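Local atomic coordinates of dicer Related Helicase (Caenorhabditis elegans, PDB entry 6M6Q), a protein that probably hydrolyses ATP as an RNA helicase of the RIG-I-like receptor family, represented here by its helical N-terminal domain alone. Residues 226-230 and 231-235; 142-145 and 146-150. All coordinates share one frame; numbering follows the deposited sequence. Where two conformers were deposited one is given.

Overall arrangement
Both contacts are local and illustrate one principle, the start of a short helix capped by the side chain just before it: T230 in interaction 1, through a weak bond, and D145 in interaction 2, through a short one of 2.8 Å from L148 N to D145 OD2. They follow each other in series along the chain, and their centres lie 18 Å apart. They nevertheless meet, with H226 CD2 3.8 Å from L148 CD1 and S229 OG 4.0 Å from Y144 OH. K35 of helix 33-42 bonds to Q227 O and to Y144 OH, and K223 serves both as well, through its carbonyl to Q227 and its amine to E147. Both belong to the helical N-terminal domain, ahead of the helicase part.

Interaction 1: 226-230 and 231-235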
loop_
_atom_site.group_PDB
_atom_site.type_symbol
_atom_site.label_atom_id
_atom_site.label_comp_id
_atom_site.label_asym_id
_atom_site.label_seq_id
_atom_site.Cartn_x
_atom_site.Cartn_y
_atom_site.Cartn_z
ATOM N N HIS B 226 9.333 -23.960 4.133
ATOM C CA HIS B 226 9.575 -22.504 3.925
ATOM C C HIS B 226 10.276 -22.289 2.580
ATOM O O HIS B 226 10.931 -21.228 2.407
ATOM C CB HIS B 226 10.388 -21.933 5.079
ATOM C CG HIS B 226 9.670 -21.948 6.378
ATOM N ND1 HIS B 226 10.215 -21.384 7.507
ATOM C CD2 HIS B 226 8.430 -22.370 6.720
ATOM C CE1 HIS B 226 9.374 -21.506 8.508
ATOM N NE2 HIS B 226 8.267 -22.105 8.052
ATOM N N GLN B 227 10.214 -23.297 1.710
ATOM C CA GLN B 227 10.859 -23.322 0.374
ATOM C C GLN B 227 9.760 -23.471 -0.659
ATOM O O GLN B 227 8.782 -24.194 -0.374
ATOM C CB GLN B 227 11.813 -24.508 0.220
ATOM C CG GLN B 227 12.718 -24.747 1.407
ATOM C CD GLN B 227 13.751 -23.670 1.514
ATOM O OE1 GLN B 227 14.337 -23.253 0.510
ATOM N NE2 GLN B 227 13.948 -23.176 2.728
ATOM N N LEU B 228 9.890 -22.790 -1.795
ATOM C CA LEU B 228 8.876 -22.830 -2.870
ATOM C C LEU B 228 9.148 -24.067 -3.711
ATOM O O LEU B 228 10.319 -24.464 -3.810
ATOM C CB LEU B 228 8.932 -21.542 -3.695
ATOM C CG LEU B 228 8.823 -20.231 -2.900
ATOM C CD1 LEU B 228 9.029 -19.027 -3.815
ATOM C CD2 LEU B 228 7.477 -20.126 -2.169
ATOM N N SER B 229 8.085 -24.697 -4.201
ATOM C CA SER B 229 8.102 -25.977 -4.944
ATOM C C SER B 229 8.125 -25.721 -6.456
ATOM O O SER B 229 8.573 -26.636 -7.175
ATOM C CB SER B 229 6.926 -26.838 -4.566
ATOM O OG SER B 229 6.877 -27.057 -3.169
ATOM N N THR B 230 7.636 -24.558 -6.934
ATOM C CA THR B 230 7.506 -24.268 -8.399
ATOM C C THR B 230 8.664 -23.377 -8.879
ATOM O O THR B 230 9.143 -22.533 -8.116
ATOM C CB THR B 230 6.132 -23.679 -8.791
ATOM O OG1 THR B 230 6.024 -22.309 -8.402
ATOM C CG2 THR B 230 4.971 -24.462 -8.224
ATOM N N ASP B 231 9.073 -23.548 -10.123
ATOM C CA ASP B 231 10.067 -22.667 -10.783
ATOM C C ASP B 231 9.401 -21.322 -11.063
ATOM O O ASP B 231 10.081 -20.282 -10.881
ATOM C CB ASP B 231 10.640 -23.333 -12.037
ATOM C CG ASP B 231 11.484 -24.564 -11.723
ATOM O OD1 ASP B 231 12.574 -24.698 -12.311
ATOM O OD2 ASP B 231 11.054 -25.365 -10.869
ATOM N N LEU B 232 8.101 -21.342 -11.410
ATOM C CA LEU B 232 7.311 -20.161 -11.869
ATOM C C LEU B 232 7.355 -19.055 -10.806
ATOM O O LEU B 232 7.610 -17.893 -11.175
ATOM C CB LEU B 232 5.871 -20.601 -12.143
ATOM C CG LEU B 232 4.959 -19.563 -12.801
ATOM C CD1 LEU B 232 3.975 -20.242 -13.741
ATOM C CD2 LEU B 232 4.203 -18.732 -11.765
ATOM N N VAL B 233 7.067 -19.393 -9.550
ATOM C CA VAL B 233 6.967 -18.414 -8.434
ATOM C C VAL B 233 8.388 -18.041 -8.007
ATOM O O VAL B 233 8.648 -16.858 -7.767
ATOM C CB VAL B 233 6.124 -18.967 -7.263
ATOM C CG1 VAL B 233 6.101 -18.008 -6.070
ATOM C CG2 VAL B 233 4.696 -19.301 -7.704
ATOM N N GLU B 234 9.296 -18.997 -8.009
ATOM C CA GLU B 234 10.705 -18.765 -7.618
ATOM C C GLU B 234 11.311 -17.618 -8.448
ATOM O O GLU B 234 11.836 -16.692 -7.834
ATOM C CB GLU B 234 11.519 -20.040 -7.780
ATOM C CG GLU B 234 12.960 -19.865 -7.344
ATOM C CD GLU B 234 13.142 -19.672 -5.850
ATOM O OE1 GLU B 234 12.699 -20.580 -5.080
ATOM O OE2 GLU B 234 13.736 -18.617 -5.444
ATOM N N ASP B 235 11.252 -17.705 -9.792
ATOM C CA ASP B 235 11.900 -16.731 -10.724
ATOM C C ASP B 235 11.071 -15.433 -10.794
ATOM O O ASP B 235 11.615 -14.357 -11.315
ATOM C CB ASP B 235 12.110 -17.356 -12.109
ATOM C CG ASP B 235 10.946 -17.165 -13.069
ATOM O OD1 ASP B 235 10.293 -18.179 -13.404
ATOM O OD2 ASP B 235 10.721 -16.006 -13.505
#
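T230 caps helix 231-236: its hydroxyl accepts the backbone N-H of V233, three residues on, with V233 N 3.3 Å from T230 OG1. The N-H points well at the oxygen, at 161°, yet the bond is long enough to rank as weak. The threonine reaches it because OG1 sits between its own backbone N and carbonyl carbon (chi1 75°), which turns the hydroxyl back over the first turn. The same oxygen has a second and stronger partner in D38 OD2 of helix 33-42, so it is gripped from the neighbouring helix as well as from its own. Within the helix, D235 N to D231 O is a main-chain helical bond of 3.0 Å.

The two methyls of V233 face different partners. CG2 makes a van der Waals contact with the threonine hydroxyl, 3.4 Å from T230 OG1. The apolar contact belongs to the other methyl, where L228 CD1 comes within 3.8 Å of V233 CG1. The two side chains cross at about a right angle, and the leucine touches through CD1.

E234 adds van der Waals contacts of its own. Its CB lies 3.5 Å from T230 O, and a bend at chi2 carries the carboxylate toward the leucine, a distant approach that leaves E234 OE1 4.1 Å from L228 CB.

The approach to the cap is a loop that follows helix 210-221. Q227 NE2 bonds back to the carbonyls of V220, in the last turn of that helix, and K223, just past its end. Farther along the loop, S229 N is held by D38 OD1 and T230 packs on V41, both on helix 33-42, while L228 also rests against H263 of helix 262-271.

Interaction 2: 142-145 and 146-150; sequences FNYD and KELYG
D145 and L148 meet through a capping bond: L148 N donates to D145 OD2 at 2.8 Å, approaching on the anti side of the carboxylate, 17° out of its plane. With chi1 at -172°, the aspartate's CG lies opposite its backbone N and the carboxylate reaches the first turn of the new helix. The backbone of D145 is used too, its carbonyl O receiving Y149 N at 3.0 Å. Close by, the aromatic shell is a T-shaped pair. The edge of the F142 ring, led by CD1, is directed at the centre of the Y149 face, with ring centroids 4.9 Å apart and planes at 78°. K146 bends at chi2 and chi4 to lay CE over one face of F142, a CH-pi contact 4.1 Å from the ring centroid. Y144 brings CE2 to 4.1 Å from L148 CD2.

The motif is a helix-to-helix junction in which a single residue, D145, ends helix 131-144 and is the N-cap of helix 146-152. Replacing Y149 with an alanine would probably leave the F142 edge without the aromatic face it meets and open a gap between the two helices.

Farther out, N225 ND2 bonds to both D145 OD2 and E147 OE2, bringing a donor between two acidic groups whose repulsion it is likely to ease; K223 forms a salt bridge with E147 OE1. The hydroxyl of Y144 bonds to K35, and the ring of Y11 makes a further edge-to-face pair with F142.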
loop_
_atom_site.group_PDB
_atom_site.type_symbol
_atom_site.label_atom_id
_atom_site.label_comp_id
_atom_site.label_asym_id
_atom_site.label_seq_id
_atom_site.Cartn_x
_atom_site.Cartn_y
_atom_site.Cartn_z
ATOM N N PHE B 142 -3.801 -25.911 5.531
ATOM C CA PHE B 142 -4.063 -27.050 6.449
ATOM C C PHE B 142 -3.991 -28.353 5.661
ATOM O O PHE B 142 -3.386 -29.300 6.150
ATOM C CB PHE B 142 -5.422 -26.888 7.139
ATOM C CG PHE B 142 -5.819 -28.028 8.041
ATOM C CD1 PHE B 142 -5.298 -28.130 9.318
ATOM C CD2 PHE B 142 -6.721 -28.994 7.622
ATOM C CE1 PHE B 142 -5.669 -29.169 10.155
ATOM C CE2 PHE B 142 -7.064 -30.048 8.452
ATOM C CZ PHE B 142 -6.547 -30.127 9.718
ATOM N N ASN B 143 -4.610 -28.388 4.485
ATOM C CA ASN B 143 -4.706 -29.600 3.630
ATOM C C ASN B 143 -3.341 -29.877 2.982
ATOM O O ASN B 143 -3.052 -31.059 2.705
ATOM C CB ASN B 143 -5.801 -29.464 2.570
ATOM C CG ASN B 143 -7.206 -29.408 3.137
ATOM O OD1 ASN B 143 -7.422 -29.603 4.331
ATOM N ND2 ASN B 143 -8.171 -29.147 2.279
ATOM N N TYR B 144 -2.523 -28.837 2.763
ATOM C CA TYR B 144 -1.180 -28.953 2.127
ATOM C C TYR B 144 -0.187 -29.546 3.137
ATOM O O TYR B 144 0.445 -30.551 2.829
ATOM C CB TYR B 144 -0.680 -27.603 1.578
ATOM C CG TYR B 144 0.781 -27.611 1.186
ATOM C CD1 TYR B 144 1.224 -28.298 0.060
ATOM C CD2 TYR B 144 1.738 -26.974 1.968
ATOM C CE1 TYR B 144 2.570 -28.358 -0.265
ATOM C CE2 TYR B 144 3.089 -27.010 1.644
ATOM C CZ TYR B 144 3.508 -27.725 0.535
ATOM O OH TYR B 144 4.830 -27.777 0.195
ATOM N N ASP B 145 -0.033 -28.900 4.287
ATOM C CA ASP B 145 0.975 -29.254 5.323
ATOM C C ASP B 145 0.464 -28.782 6.691
ATOM O O ASP B 145 0.324 -27.538 6.894
ATOM C CB ASP B 145 2.344 -28.650 4.999
ATOM C CG ASP B 145 3.463 -29.114 5.906
ATOM O OD1 ASP B 145 3.991 -30.194 5.665
ATOM O OD2 ASP B 145 3.813 -28.375 6.811
ATOM N N LYS B 146 0.205 -29.737 7.590
ATOM C CA LYS B 146 -0.325 -29.501 8.956
ATOM C C LYS B 146 0.694 -28.679 9.759
ATOM O O LYS B 146 0.262 -27.799 10.521
ATOM C CB LYS B 146 -0.608 -30.839 9.647
ATOM C CG LYS B 146 -1.492 -31.806 8.867
ATOM C CD LYS B 146 -2.944 -31.691 9.222
ATOM C CE LYS B 146 -3.844 -32.447 8.270
ATOM N NZ LYS B 146 -3.775 -33.908 8.501
ATOM N N GLU B 147 1.995 -28.972 9.601
ATOM C CA GLU B 147 3.097 -28.318 10.368
ATOM C C GLU B 147 3.138 -26.832 10.011
ATOM O O GLU B 147 3.262 -26.016 10.921
ATOM C CB GLU B 147 4.450 -28.968 10.061
ATOM C CG GLU B 147 5.541 -28.631 11.071
ATOM C CD GLU B 147 6.214 -27.277 10.914
ATOM O OE1 GLU B 147 6.826 -26.814 11.888
ATOM O OE2 GLU B 147 6.164 -26.709 9.822
ATOM N N LEU B 148 3.056 -26.513 8.719
ATOM C CA LEU B 148 3.085 -25.128 8.202
ATOM C C LEU B 148 1.827 -24.401 8.686
ATOM O O LEU B 148 1.975 -23.279 9.209
ATOM C CB LEU B 148 3.198 -25.162 6.672
ATOM C CG LEU B 148 3.499 -23.834 5.964
ATOM C CD1 LEU B 148 4.739 -23.144 6.531
ATOM C CD2 LEU B 148 3.663 -24.064 4.470
ATOM N N TYR B 149 0.662 -25.061 8.638
ATOM C CA TYR B 149 -0.606 -24.548 9.233
ATOM C C TYR B 149 -0.334 -24.154 10.673
ATOM O O TYR B 149 -0.546 -22.991 11.020
ATOM C CB TYR B 149 -1.739 -25.572 9.137
ATOM C CG TYR B 149 -2.968 -25.257 9.957
ATOM C CD1 TYR B 149 -3.194 -25.893 11.171
ATOM C CD2 TYR B 149 -3.941 -24.378 9.502
ATOM C CE1 TYR B 149 -4.324 -25.636 11.932
ATOM C CE2 TYR B 149 -5.082 -24.110 10.250
ATOM C CZ TYR B 149 -5.278 -24.755 11.463
ATOM O OH TYR B 149 -6.397 -24.518 12.201
ATOM N N GLY B 150 0.234 -25.080 11.446
ATOM C CA GLY B 150 0.573 -24.869 12.861
ATOM C C GLY B 150 1.486 -23.675 13.051
ATOM O O GLY B 150 1.204 -22.836 13.936
#